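Glucose-6-phosphate isomerase (Thermus thermophilus, PDB 1ZZG) probably catalyses the reversible isomerization of glucose 6-phosphate to fructose 6-phosphate, a step shared by glycolysis and gluconeogenesis. Local coordinates at residues A[5-10]-A[349-354]; A[58-63]-A[198-203]; A[235-240]-A[390-395]. All blocks are in the same frame, centred on the assembly; numbering follows the deposited sequence.

Contact 1: residues A[5-10]-A[349-354]; sequences DTRFLP and ATYEAL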
ATOM      1  N   ASP A   5       9.846  21.953   6.936  1.00 33.12           N
ATOM      2  CA  ASP A   5       9.508  22.412   8.279  1.00 33.56           C
ATOM      3  C   ASP A   5      10.144  21.505   9.328  1.00 32.63           C
ATOM      4  O   ASP A   5       9.883  20.305   9.364  1.00 30.47           O
ATOM      5  CB  ASP A   5       7.988  22.422   8.460  1.00 36.14           C
ATOM      6  CG  ASP A   5       7.567  22.934   9.825  1.00 36.81           C
ATOM      7  OD1 ASP A   5       7.960  22.330  10.843  1.00 39.43           O
ATOM      8  OD2 ASP A   5       6.840  23.948   9.877  1.00 40.54           O
ATOM      9  N   THR A   6      10.980  22.085  10.181  1.00 31.57           N
ATOM     10  CA  THR A   6      11.651  21.329  11.228  1.00 31.71           C
ATOM     11  C   THR A   6      11.334  21.925  12.605  1.00 33.13           C
ATOM     12  O   THR A   6      12.133  21.823  13.533  1.00 33.34           O
ATOM     13  CB  THR A   6      13.188  21.332  11.014  1.00 33.45           C
ATOM     14  OG1 THR A   6      13.662  22.683  10.931  1.00 32.80           O
ATOM     15  CG2 THR A   6      13.558  20.588   9.731  1.00 31.67           C
ATOM     16  N   ARG A   7      10.156  22.530  12.729  1.00 33.85           N
ATOM     17  CA  ARG A   7       9.741  23.165  13.976  1.00 36.44           C
ATOM     18  C   ARG A   7       9.935  22.308  15.223  1.00 36.18           C
ATOM     19  O   ARG A   7      10.156  22.847  16.305  1.00 37.51           O
ATOM     20  CB  ARG A   7       8.270  23.609  13.887  1.00 37.90           C
ATOM     21  CG  ARG A   7       7.264  22.474  14.027  1.00 42.24           C
ATOM     22  CD  ARG A   7       5.825  22.943  13.829  1.00 42.71           C
ATOM     23  NE  ARG A   7       5.553  23.323  12.446  1.00 44.40           N
ATOM     24  CZ  ARG A   7       4.333  23.481  11.941  1.00 46.23           C
ATOM     25  NH1 ARG A   7       3.269  23.293  12.709  1.00 48.92           N
ATOM     26  NH2 ARG A   7       4.172  23.820  10.669  1.00 46.31           N
ATOM     27  N   PHE A   8       9.858  20.984  15.083  1.00 33.81           N
ATOM     28  CA  PHE A   8      10.018  20.095  16.233  1.00 32.56           C
ATOM     29  C   PHE A   8      11.403  19.480  16.340  1.00 33.83           C
ATOM     30  O   PHE A   8      11.603  18.491  17.042  1.00 34.31           O
ATOM     31  CB  PHE A   8       8.952  18.995  16.204  1.00 30.64           C
ATOM     32  CG  PHE A   8       7.548  19.524  16.238  1.00 30.52           C
ATOM     33  CD1 PHE A   8       7.124  20.328  17.293  1.00 30.55           C
ATOM     34  CD2 PHE A   8       6.662  19.259  15.199  1.00 30.52           C
ATOM     35  CE1 PHE A   8       5.836  20.866  17.310  1.00 30.14           C
ATOM     36  CE2 PHE A   8       5.373  19.791  15.208  1.00 31.10           C
ATOM     37  CZ  PHE A   8       4.961  20.598  16.266  1.00 30.00           C
ATOM     38  N   LEU A   9      12.353  20.071  15.624  1.00 34.51           N
ATOM     39  CA  LEU A   9      13.744  19.631  15.640  1.00 35.80           C
ATOM     40  C   LEU A   9      14.547  20.925  15.811  1.00 38.18           C
ATOM     41  O   LEU A   9      15.186  21.405  14.875  1.00 38.86           O
ATOM     42  CB  LEU A   9      14.110  18.944  14.318  1.00 33.93           C
ATOM     43  CG  LEU A   9      13.358  17.662  13.935  1.00 33.42           C
ATOM     44  CD1 LEU A   9      13.748  17.243  12.522  1.00 32.28           C
ATOM     45  CD2 LEU A   9      13.683  16.557  14.923  1.00 32.06           C
ATOM     46  N   PRO A  10      14.517  21.503  17.023  1.00 39.98           N
ATOM     47  CA  PRO A  10      15.217  22.748  17.360  1.00 41.00           C
ATOM     48  C   PRO A  10      16.722  22.790  17.105  1.00 40.62           C
ATOM     49  O   PRO A  10      17.281  23.859  16.861  1.00 42.19           O
ATOM     50  CB  PRO A  10      14.872  22.943  18.836  1.00 41.66           C
ATOM     51  CG  PRO A  10      14.765  21.539  19.336  1.00 41.02           C
ATOM     52  CD  PRO A  10      13.955  20.883  18.238  1.00 40.55           C
ATOM     53  N   ALA A 349      -2.380  18.457  13.144  1.00 26.91           N
ATOM     54  CA  ALA A 349      -2.640  17.837  14.437  1.00 26.53           C
ATOM     55  C   ALA A 349      -1.767  16.608  14.662  1.00 26.79           C
ATOM     56  O   ALA A 349      -1.168  16.452  15.723  1.00 25.74           O
ATOM     57  CB  ALA A 349      -4.115  17.457  14.540  1.00 26.00           C
ATOM     58  N   THR A 350      -1.695  15.736  13.660  1.00 27.26           N
ATOM     59  CA  THR A 350      -0.891  14.524  13.772  1.00 27.01           C
ATOM     60  C   THR A 350       0.600  14.842  13.828  1.00 26.79           C
ATOM     61  O   THR A 350       1.353  14.210  14.577  1.00 27.63           O
ATOM     62  CB  THR A 350      -1.158  13.574  12.595  1.00 27.92           C
ATOM     63  OG1 THR A 350      -2.531  13.161  12.623  1.00 27.78           O
ATOM     64  CG2 THR A 350      -0.258  12.351  12.684  1.00 24.74           C
ATOM     65  N   TYR A 351       1.019  15.818  13.027  1.00 27.38           N
ATOM     66  CA  TYR A 351       2.410  16.248  12.990  1.00 27.29           C
ATOM     67  C   TYR A 351       2.813  16.635  14.416  1.00 26.75           C
ATOM     68  O   TYR A 351       3.847  16.194  14.928  1.00 27.57           O
ATOM     69  CB  TYR A 351       2.545  17.436  12.024  1.00 27.05           C
ATOM     70  CG  TYR A 351       3.937  18.018  11.880  1.00 29.46           C
ATOM     71  CD1 TYR A 351       5.078  17.223  12.024  1.00 30.23           C
ATOM     72  CD2 TYR A 351       4.110  19.366  11.559  1.00 31.02           C
ATOM     73  CE1 TYR A 351       6.357  17.760  11.851  1.00 31.21           C
ATOM     74  CE2 TYR A 351       5.379  19.911  11.385  1.00 31.92           C
ATOM     75  CZ  TYR A 351       6.495  19.105  11.531  1.00 31.84           C
ATOM     76  OH  TYR A 351       7.743  19.646  11.357  1.00 35.36           O
ATOM     77  N   GLU A 352       1.969  17.434  15.062  1.00 27.56           N
ATOM     78  CA  GLU A 352       2.227  17.867  16.433  1.00 28.82           C
ATOM     79  C   GLU A 352       2.143  16.703  17.430  1.00 29.16           C
ATOM     80  O   GLU A 352       2.954  16.612  18.350  1.00 28.57           O
ATOM     81  CB  GLU A 352       1.230  18.955  16.845  1.00 30.89           C
ATOM     82  CG  GLU A 352       1.585  19.635  18.161  1.00 34.84           C
ATOM     83  CD  GLU A 352       0.506  20.583  18.653  1.00 37.08           C
ATOM     84  OE1 GLU A 352      -0.102  21.290  17.819  1.00 38.32           O
ATOM     85  OE2 GLU A 352       0.277  20.627  19.882  1.00 39.77           O
ATOM     86  N   ALA A 353       1.165  15.817  17.252  1.00 29.17           N
ATOM     87  CA  ALA A 353       1.009  14.682  18.162  1.00 29.10           C
ATOM     88  C   ALA A 353       2.230  13.775  18.110  1.00 28.51           C
ATOM     89  O   ALA A 353       2.708  13.291  19.137  1.00 28.46           O
ATOM     90  CB  ALA A 353      -0.257  13.891  17.818  1.00 27.73           C
ATOM     91  N   LEU A 354       2.739  13.543  16.906  1.00 27.93           N
ATOM     92  CA  LEU A 354       3.914  12.703  16.739  1.00 27.33           C
ATOM     93  C   LEU A 354       5.100  13.311  17.489  1.00 28.15           C
ATOM     94  O   LEU A 354       5.868  12.603  18.142  1.00 27.48           O
ATOM     95  CB  LEU A 354       4.243  12.558  15.251  1.00 27.30           C
ATOM     96  CG  LEU A 354       3.286  11.682  14.438  1.00 23.92           C
ATOM     97  CD1 LEU A 354       3.577  11.807  12.941  1.00 23.76           C
ATOM     98  CD2 LEU A 354       3.440  10.244  14.900  1.00 23.87           C
TER
HETATM   99  O   HOH W   1       9.945  19.252  12.773  1.00 29.50           O
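An Asx turn at D5 meets Y351 of helix 339-356 where the chain leaves edge strand 3-5. D5 OD1 closes the turn by accepting R7 N (2.9 Å), and from the opposite face of the carboxylate it takes the hydroxyl of Y351, OH to OD1 2.7 Å. The second carboxylate oxygen is held by R7: the arginine chain, bent at chi3 (69°), turns back so that NE and NH2 both donate to OD2, the salt bridge NH2 to OD2 being 2.8 Å. D5 OD2 lies in the guanidinium plane, while Y351 CE2 sits over one guanidinium face, 3.6 Å from R7 NE. A type I turn from T6 to L9 then swings F8 over the phenol. The rings form an edge-to-face pair, the edge of F8 directed at the face of Y351, with centroids 4.9 Å apart and planes at 74°. The far end of F8 reaches the helix at E352, and R7 CG lies over the centre of one F8 face. Water 1 accepts from F8 N and donates to Y351 OH (2.6 Å). D5 also pairs through its backbone with A363, and L408 of the second subunit packs on E352. With its hydroxyl held by two bonds and its ring face met by F8, the phenol is probably restrained in its rotation; the carboxylate, facing R7, probably stays ionised.

Contact 2: residues A[58-63]-A[198-203]; sequences RYREAN and PLAFAG
The carbonyl oxygen of A200 is gripped from two directions: G203 N closes the helix end on it at 2.8 Å, and water 2 donates to it (3.1 Å) while accepting from R60 NE of the other helix. The first bond belongs to a Schellman motif, with G203 at positive phi. R60 stands out from helix 52-61 with CG opposite the backbone N (chi1 -174°) and then bends sharply at chi2 (-88°), which lays the chain across F201. Its CG lies over the ring centre in a CH-pi contact, 3.7 Å from the F201 centroid and 5° off the normal. The guanidinium is tilted on the ring, NH1 being 3.4 Å from F201 CD1. Y59 CE2 and the backbone O of N63 meet the F201 ring at its edge, and N63 ND2 donates to Y59 O (2.8 Å). With an alanine in place of R60, this face of F201 would probably lose its aliphatic cover and water 2 its arginine partner. F201 also reaches F95 and L119, and Y59 touches L119: two helix ends packed together against the five-stranded parallel sheet of an alpha/beta domain, as in the SIS clan.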
ATOM      1  N   ARG A  58       2.268  13.732 -29.146  1.00 32.46           N
ATOM      2  CA  ARG A  58       1.814  13.495 -30.511  1.00 33.45           C
ATOM      3  C   ARG A  58       1.315  12.065 -30.694  1.00 32.33           C
ATOM      4  O   ARG A  58       0.317  11.830 -31.378  1.00 33.00           O
ATOM      5  CB  ARG A  58       2.935  13.805 -31.505  1.00 34.29           C
ATOM      6  CG  ARG A  58       3.302  15.291 -31.575  1.00 36.82           C
ATOM      7  CD  ARG A  58       2.096  16.171 -31.932  1.00 39.90           C
ATOM      8  NE  ARG A  58       1.328  16.636 -30.774  1.00 42.99           N
ATOM      9  CZ  ARG A  58       1.764  17.534 -29.893  1.00 43.93           C
ATOM     10  NH1 ARG A  58       2.969  18.072 -30.030  1.00 46.07           N
ATOM     11  NH2 ARG A  58       0.992  17.907 -28.879  1.00 44.18           N
ATOM     12  N   TYR A  59       2.003  11.113 -30.074  1.00 31.39           N
ATOM     13  CA  TYR A  59       1.603   9.715 -30.167  1.00 29.80           C
ATOM     14  C   TYR A  59       0.240   9.513 -29.519  1.00 28.93           C
ATOM     15  O   TYR A  59      -0.614   8.811 -30.054  1.00 28.57           O
ATOM     16  CB  TYR A  59       2.625   8.810 -29.472  1.00 29.10           C
ATOM     17  CG  TYR A  59       2.172   7.371 -29.373  1.00 28.42           C
ATOM     18  CD1 TYR A  59       2.109   6.558 -30.504  1.00 29.48           C
ATOM     19  CD2 TYR A  59       1.776   6.831 -28.151  1.00 27.60           C
ATOM     20  CE1 TYR A  59       1.664   5.243 -30.416  1.00 26.73           C
ATOM     21  CE2 TYR A  59       1.331   5.525 -28.054  1.00 27.20           C
ATOM     22  CZ  TYR A  59       1.277   4.735 -29.187  1.00 28.76           C
ATOM     23  OH  TYR A  59       0.851   3.433 -29.079  1.00 25.40           O
ATOM     24  N   ARG A  60       0.045  10.131 -28.357  1.00 28.65           N
ATOM     25  CA  ARG A  60      -1.211  10.009 -27.626  1.00 28.66           C
ATOM     26  C   ARG A  60      -2.358  10.569 -28.450  1.00 28.88           C
ATOM     27  O   ARG A  60      -3.395   9.925 -28.616  1.00 29.01           O
ATOM     28  CB  ARG A  60      -1.121  10.759 -26.291  1.00 27.77           C
ATOM     29  CG  ARG A  60      -2.329  10.580 -25.380  1.00 27.63           C
ATOM     30  CD  ARG A  60      -3.452  11.592 -25.630  1.00 28.58           C
ATOM     31  NE  ARG A  60      -4.591  11.306 -24.757  1.00 29.33           N
ATOM     32  CZ  ARG A  60      -5.486  10.344 -24.983  1.00 31.69           C
ATOM     33  NH1 ARG A  60      -5.389   9.581 -26.071  1.00 28.49           N
ATOM     34  NH2 ARG A  60      -6.453  10.116 -24.100  1.00 29.15           N
ATOM     35  N   GLU A  61      -2.156  11.779 -28.962  1.00 29.71           N
ATOM     36  CA  GLU A  61      -3.155  12.461 -29.771  1.00 31.02           C
ATOM     37  C   GLU A  61      -3.547  11.670 -31.013  1.00 31.39           C
ATOM     38  O   GLU A  61      -4.682  11.759 -31.480  1.00 31.74           O
ATOM     39  CB  GLU A  61      -2.633  13.843 -30.156  1.00 30.63           C
ATOM     40  CG  GLU A  61      -2.639  14.825 -28.997  1.00 32.35           C
ATOM     41  CD  GLU A  61      -1.810  16.061 -29.271  1.00 33.80           C
ATOM     42  OE1 GLU A  61      -1.640  16.415 -30.452  1.00 36.72           O
ATOM     43  OE2 GLU A  61      -1.335  16.684 -28.304  1.00 34.39           O
ATOM     44  N   ALA A  62      -2.612  10.888 -31.541  1.00 31.53           N
ATOM     45  CA  ALA A  62      -2.884  10.088 -32.731  1.00 32.12           C
ATOM     46  C   ALA A  62      -3.680   8.829 -32.382  1.00 32.75           C
ATOM     47  O   ALA A  62      -4.109   8.087 -33.271  1.00 32.06           O
ATOM     48  CB  ALA A  62      -1.575   9.710 -33.414  1.00 31.40           C
ATOM     49  N   ASN A  63      -3.889   8.598 -31.089  1.00 33.03           N
ATOM     50  CA  ASN A  63      -4.628   7.422 -30.636  1.00 32.20           C
ATOM     51  C   ASN A  63      -5.711   7.751 -29.622  1.00 32.16           C
ATOM     52  O   ASN A  63      -5.677   7.277 -28.488  1.00 32.39           O
ATOM     53  CB  ASN A  63      -3.655   6.409 -30.047  1.00 31.82           C
ATOM     54  CG  ASN A  63      -2.730   5.833 -31.091  1.00 33.14           C
ATOM     55  OD1 ASN A  63      -3.114   4.943 -31.848  1.00 32.55           O
ATOM     56  ND2 ASN A  63      -1.505   6.350 -31.152  1.00 30.06           N
ATOM     57  N   PRO A 198       2.046   6.935 -20.006  1.00 25.15           N
ATOM     58  CA  PRO A 198       0.735   6.734 -19.376  1.00 24.78           C
ATOM     59  C   PRO A 198       0.101   8.053 -18.941  1.00 25.29           C
ATOM     60  O   PRO A 198      -1.105   8.221 -19.060  1.00 24.91           O
ATOM     61  CB  PRO A 198       1.042   5.801 -18.196  1.00 26.45           C
ATOM     62  CG  PRO A 198       2.521   6.025 -17.933  1.00 27.23           C
ATOM     63  CD  PRO A 198       3.083   6.136 -19.327  1.00 25.04           C
ATOM     64  N   LEU A 199       0.907   8.996 -18.454  1.00 24.68           N
ATOM     65  CA  LEU A 199       0.363  10.285 -18.029  1.00 25.39           C
ATOM     66  C   LEU A 199      -0.278  11.046 -19.184  1.00 24.47           C
ATOM     67  O   LEU A 199      -1.254  11.780 -18.992  1.00 24.99           O
ATOM     68  CB  LEU A 199       1.440  11.159 -17.392  1.00 25.08           C
ATOM     69  CG  LEU A 199       1.598  11.016 -15.879  1.00 28.48           C
ATOM     70  CD1 LEU A 199       2.700  11.959 -15.409  1.00 29.70           C
ATOM     71  CD2 LEU A 199       0.276  11.338 -15.173  1.00 26.60           C
ATOM     72  N   ALA A 200       0.272  10.874 -20.384  1.00 23.91           N
ATOM     73  CA  ALA A 200      -0.281  11.545 -21.555  1.00 25.04           C
ATOM     74  C   ALA A 200      -1.711  11.057 -21.747  1.00 25.55           C
ATOM     75  O   ALA A 200      -2.632  11.858 -21.879  1.00 26.52           O
ATOM     76  CB  ALA A 200       0.559  11.239 -22.795  1.00 22.82           C
ATOM     77  N   PHE A 201      -1.890   9.737 -21.743  1.00 26.67           N
ATOM     78  CA  PHE A 201      -3.211   9.145 -21.913  1.00 27.92           C
ATOM     79  C   PHE A 201      -4.127   9.484 -20.743  1.00 28.37           C
ATOM     80  O   PHE A 201      -5.347   9.377 -20.849  1.00 29.26           O
ATOM     81  CB  PHE A 201      -3.087   7.629 -22.096  1.00 27.66           C
ATOM     82  CG  PHE A 201      -2.707   7.230 -23.496  1.00 27.79           C
ATOM     83  CD1 PHE A 201      -3.684   7.107 -24.486  1.00 28.64           C
ATOM     84  CD2 PHE A 201      -1.373   7.053 -23.844  1.00 27.95           C
ATOM     85  CE1 PHE A 201      -3.332   6.813 -25.806  1.00 30.19           C
ATOM     86  CE2 PHE A 201      -1.007   6.760 -25.158  1.00 30.25           C
ATOM     87  CZ  PHE A 201      -1.988   6.640 -26.144  1.00 28.91           C
ATOM     88  N   ALA A 202      -3.532   9.904 -19.630  1.00 26.06           N
ATOM     89  CA  ALA A 202      -4.308  10.285 -18.457  1.00 26.31           C
ATOM     90  C   ALA A 202      -4.709  11.757 -18.582  1.00 25.22           C
ATOM     91  O   ALA A 202      -5.443  12.292 -17.749  1.00 26.50           O
ATOM     92  CB  ALA A 202      -3.486  10.064 -17.193  1.00 26.21           C
ATOM     93  N   GLY A 203      -4.210  12.402 -19.633  1.00 24.34           N
ATOM     94  CA  GLY A 203      -4.507  13.805 -19.876  1.00 26.58           C
ATOM     95  C   GLY A 203      -3.860  14.784 -18.910  1.00 27.63           C
ATOM     96  O   GLY A 203      -4.378  15.881 -18.700  1.00 26.69           O
TER
HETATM   97  O   HOH W   2      -4.287  13.948 -23.423  1.00 33.01           O

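Contact 3: residues A[235-240]-A[390-395]; sequences LLHLHR and ELWEVN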
ATOM      1  N   LEU A 235      18.898  15.107   7.410  1.00 23.97           N
ATOM      2  CA  LEU A 235      17.941  14.585   8.378  1.00 25.30           C
ATOM      3  C   LEU A 235      17.983  13.061   8.398  1.00 24.71           C
ATOM      4  O   LEU A 235      18.134  12.459   9.455  1.00 26.54           O
ATOM      5  CB  LEU A 235      16.522  15.067   8.051  1.00 24.60           C
ATOM      6  CG  LEU A 235      16.198  16.532   8.363  1.00 25.68           C
ATOM      7  CD1 LEU A 235      14.841  16.889   7.785  1.00 27.73           C
ATOM      8  CD2 LEU A 235      16.206  16.754   9.874  1.00 27.20           C
ATOM      9  N   LEU A 236      17.848  12.430   7.236  1.00 23.99           N
ATOM     10  CA  LEU A 236      17.892  10.973   7.194  1.00 24.19           C
ATOM     11  C   LEU A 236      19.262  10.473   7.665  1.00 24.99           C
ATOM     12  O   LEU A 236      19.358   9.462   8.364  1.00 24.88           O
ATOM     13  CB  LEU A 236      17.600  10.453   5.780  1.00 25.49           C
ATOM     14  CG  LEU A 236      16.128  10.349   5.355  1.00 24.17           C
ATOM     15  CD1 LEU A 236      15.524  11.737   5.152  1.00 23.65           C
ATOM     16  CD2 LEU A 236      16.034   9.544   4.063  1.00 25.23           C
ATOM     17  N   HIS A 237      20.319  11.192   7.292  1.00 25.56           N
ATOM     18  CA  HIS A 237      21.672  10.801   7.681  1.00 25.71           C
ATOM     19  C   HIS A 237      21.882  10.821   9.195  1.00 27.10           C
ATOM     20  O   HIS A 237      22.524   9.929   9.754  1.00 26.89           O
ATOM     21  CB  HIS A 237      22.711  11.718   7.035  1.00 26.02           C
ATOM     22  CG  HIS A 237      24.121  11.353   7.382  1.00 25.94           C
ATOM     23  ND1 HIS A 237      24.648  10.106   7.116  1.00 25.42           N
ATOM     24  CD2 HIS A 237      25.105  12.057   7.990  1.00 27.35           C
ATOM     25  CE1 HIS A 237      25.897  10.059   7.547  1.00 27.98           C
ATOM     26  NE2 HIS A 237      26.199  11.229   8.080  1.00 27.07           N
ATOM     27  N   LEU A 238      21.340  11.844   9.850  1.00 29.08           N
ATOM     28  CA  LEU A 238      21.469  11.984  11.300  1.00 29.26           C
ATOM     29  C   LEU A 238      20.689  10.900  12.059  1.00 30.00           C
ATOM     30  O   LEU A 238      20.858  10.731  13.265  1.00 29.09           O
ATOM     31  CB  LEU A 238      20.999  13.375  11.735  1.00 29.54           C
ATOM     32  CG  LEU A 238      21.789  14.568  11.183  1.00 30.23           C
ATOM     33  CD1 LEU A 238      21.134  15.853  11.629  1.00 30.36           C
ATOM     34  CD2 LEU A 238      23.236  14.510  11.655  1.00 33.64           C
ATOM     35  N   HIS A 239      19.838  10.170  11.346  1.00 28.94           N
ATOM     36  CA  HIS A 239      19.065   9.101  11.958  1.00 28.49           C
ATOM     37  C   HIS A 239      19.327   7.796  11.223  1.00 28.03           C
ATOM     38  O   HIS A 239      18.512   6.878  11.257  1.00 27.84           O
ATOM     39  CB  HIS A 239      17.571   9.423  11.921  1.00 28.44           C
ATOM     40  CG  HIS A 239      17.203  10.678  12.650  1.00 28.53           C
ATOM     41  ND1 HIS A 239      17.291  11.926  12.075  1.00 29.28           N
ATOM     42  CD2 HIS A 239      16.760  10.876  13.917  1.00 28.44           C
ATOM     43  CE1 HIS A 239      16.919  12.841  12.954  1.00 30.12           C
ATOM     44  NE2 HIS A 239      16.592  12.230  14.080  1.00 28.30           N
ATOM     45  N   ARG A 240      20.482   7.712  10.569  1.00 27.38           N
ATOM     46  CA  ARG A 240      20.847   6.524   9.789  1.00 28.94           C
ATOM     47  C   ARG A 240      20.908   5.235  10.606  1.00 29.85           C
ATOM     48  O   ARG A 240      20.874   4.136  10.056  1.00 29.93           O
ATOM     49  CB  ARG A 240      22.200   6.757   9.109  1.00 30.63           C
ATOM     50  CG  ARG A 240      23.360   6.899  10.088  1.00 33.22           C
ATOM     51  CD  ARG A 240      24.712   6.966   9.378  1.00 35.90           C
ATOM     52  NE  ARG A 240      24.950   5.800   8.530  1.00 39.86           N
ATOM     53  CZ  ARG A 240      26.075   5.585   7.851  1.00 41.58           C
ATOM     54  NH1 ARG A 240      27.070   6.459   7.924  1.00 42.49           N
ATOM     55  NH2 ARG A 240      26.200   4.508   7.087  1.00 40.48           N
ATOM     56  N   GLU A 390      26.176   8.961  -1.288  1.00 26.35           N
ATOM     57  CA  GLU A 390      27.533   9.429  -1.035  1.00 24.69           C
ATOM     58  C   GLU A 390      27.823   9.462   0.465  1.00 25.76           C
ATOM     59  O   GLU A 390      28.886   9.029   0.908  1.00 25.11           O
ATOM     60  CB  GLU A 390      27.736  10.834  -1.622  1.00 25.17           C
ATOM     61  CG  GLU A 390      27.614  10.921  -3.144  1.00 26.25           C
ATOM     62  CD  GLU A 390      28.507   9.924  -3.867  1.00 26.86           C
ATOM     63  OE1 GLU A 390      29.531   9.507  -3.283  1.00 26.42           O
ATOM     64  OE2 GLU A 390      28.195   9.569  -5.026  1.00 28.04           O
ATOM     65  N   LEU A 391      26.879   9.986   1.242  1.00 25.24           N
ATOM     66  CA  LEU A 391      27.051  10.070   2.689  1.00 25.92           C
ATOM     67  C   LEU A 391      27.223   8.701   3.337  1.00 26.48           C
ATOM     68  O   LEU A 391      27.937   8.570   4.328  1.00 27.21           O
ATOM     69  CB  LEU A 391      25.861  10.791   3.327  1.00 25.86           C
ATOM     70  CG  LEU A 391      25.711  12.284   3.019  1.00 27.05           C
ATOM     71  CD1 LEU A 391      24.362  12.768   3.517  1.00 27.99           C
ATOM     72  CD2 LEU A 391      26.841  13.072   3.679  1.00 25.04           C
ATOM     73  N   TRP A 392      26.571   7.680   2.784  1.00 25.49           N
ATOM     74  CA  TRP A 392      26.671   6.336   3.344  1.00 27.30           C
ATOM     75  C   TRP A 392      27.663   5.450   2.597  1.00 26.49           C
ATOM     76  O   TRP A 392      27.797   4.265   2.895  1.00 27.18           O
ATOM     77  CB  TRP A 392      25.292   5.663   3.381  1.00 26.58           C
ATOM     78  CG  TRP A 392      24.318   6.343   4.301  1.00 25.36           C
ATOM     79  CD1 TRP A 392      24.562   7.420   5.107  1.00 26.75           C
ATOM     80  CD2 TRP A 392      22.930   6.020   4.473  1.00 25.82           C
ATOM     81  NE1 TRP A 392      23.412   7.791   5.764  1.00 24.54           N
ATOM     82  CE2 TRP A 392      22.395   6.950   5.394  1.00 26.16           C
ATOM     83  CE3 TRP A 392      22.089   5.037   3.938  1.00 25.59           C
ATOM     84  CZ2 TRP A 392      21.049   6.930   5.791  1.00 26.33           C
ATOM     85  CZ3 TRP A 392      20.748   5.014   4.331  1.00 28.20           C
ATOM     86  CH2 TRP A 392      20.243   5.958   5.250  1.00 26.95           C
ATOM     87  N   GLU A 393      28.355   6.034   1.623  1.00 27.01           N
ATOM     88  CA  GLU A 393      29.367   5.317   0.851  1.00 27.83           C
ATOM     89  C   GLU A 393      28.892   4.023   0.213  1.00 27.86           C
ATOM     90  O   GLU A 393      29.525   2.972   0.350  1.00 28.10           O
ATOM     91  CB  GLU A 393      30.583   5.032   1.735  1.00 29.73           C
ATOM     92  CG  GLU A 393      31.145   6.282   2.385  1.00 34.41           C
ATOM     93  CD  GLU A 393      32.447   6.028   3.117  1.00 38.14           C
ATOM     94  OE1 GLU A 393      32.506   5.080   3.932  1.00 41.37           O
ATOM     95  OE2 GLU A 393      33.410   6.785   2.879  1.00 41.55           O
ATOM     96  N   VAL A 394      27.777   4.107  -0.498  1.00 26.70           N
ATOM     97  CA  VAL A 394      27.219   2.950  -1.175  1.00 25.59           C
ATOM     98  C   VAL A 394      26.938   3.330  -2.614  1.00 25.76           C
ATOM     99  O   VAL A 394      26.945   4.512  -2.967  1.00 25.98           O
ATOM    100  CB  VAL A 394      25.883   2.505  -0.538  1.00 25.64           C
ATOM    101  CG1 VAL A 394      26.110   2.010   0.884  1.00 24.39           C
ATOM    102  CG2 VAL A 394      24.901   3.666  -0.546  1.00 25.07           C
ATOM    103  N   ASN A 395      26.714   2.316  -3.437  1.00 25.61           N
ATOM    104  CA  ASN A 395      26.373   2.516  -4.835  1.00 25.89           C
ATOM    105  C   ASN A 395      24.845   2.562  -4.795  1.00 25.72           C
ATOM    106  O   ASN A 395      24.183   1.533  -4.644  1.00 25.70           O
ATOM    107  CB  ASN A 395      26.836   1.328  -5.679  1.00 25.58           C
ATOM    108  CG  ASN A 395      26.537   1.513  -7.154  1.00 25.94           C
ATOM    109  OD1 ASN A 395      25.677   2.314  -7.528  1.00 25.59           O
ATOM    110  ND2 ASN A 395      27.238   0.766  -8.000  1.00 25.55           N
TER
HETATM  111  O   HOH W   3      28.293   3.696   5.475  1.00 40.13           O
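R240 and W392 run past each other in opposite directions, the guanidinium laid flat on the indole with planes 11° apart and centres 4.0 Å apart. This is a stacked cation-pi pair: CZ lies over the five-membered ring, nearest to CD1 (3.6 Å from R240 CZ to W392 CD1). R240 reaches it from a chi1 of 65°, which sets CG between the backbone N and the carbonyl carbon; CB then rests on the six-membered part of the indole, 3.5 Å from R240 CB to W392 CZ2, and the bend at chi3 carries the charged end over the pyrrole. Beyond the stack, NH2 donates to water 3, which lies in the guanidinium plane and donates in turn to W392 O, so the arginine meets the ring directly and the backbone of the same residue through a water.

H237 approaches the indole at its rim instead. W392 NE1 donates to H237 ND1 (3.0 Å), a bent bond with an N-H...N angle of 135°, although each nitrogen lies in the plane of the other's ring. L391 CB lies over one face of the imidazole, toward its rim, and its CD1 packs on H237 CB at 4.0 Å. L22 of helix 20-32 touches both H237 and L391, while T281 and V279 of strand 278-287 back W392 and R240. At E393 a Schellman motif with positive phi ends helix 371-391. The W392 side chain is about 12 Å from that of E267, the predicted proton donor.

Because ND1 accepts, H237 is probably neutral with its proton on NE2, which would avoid adding a second positive charge beside R240; the indole thus spends its N-H on the histidine and its pi face on the arginine.

In the fold
Contacts 1 and 3 belong to the part of the fold built on the six-stranded mixed sheet, and touch: L9 CD1 of contact 1 packs on L235 CD2 of contact 3 at 3.6 Å. Along the sequence contact 3 opens before contact 1 closes. Both are partly buried, and each centres on an aromatic residue hydrogen-bonded to a polar side chain, carboxylate in contact 1, imidazole in contact 3. Contact 2 is the buried one, on the opposite side of the chain's centre, about 41 and 39 Å from them between centres, against the five-stranded parallel sheet; it has CH-pi packing and a water bridge but no direct hydrogen bond. Contact 1 alone reaches the second subunit.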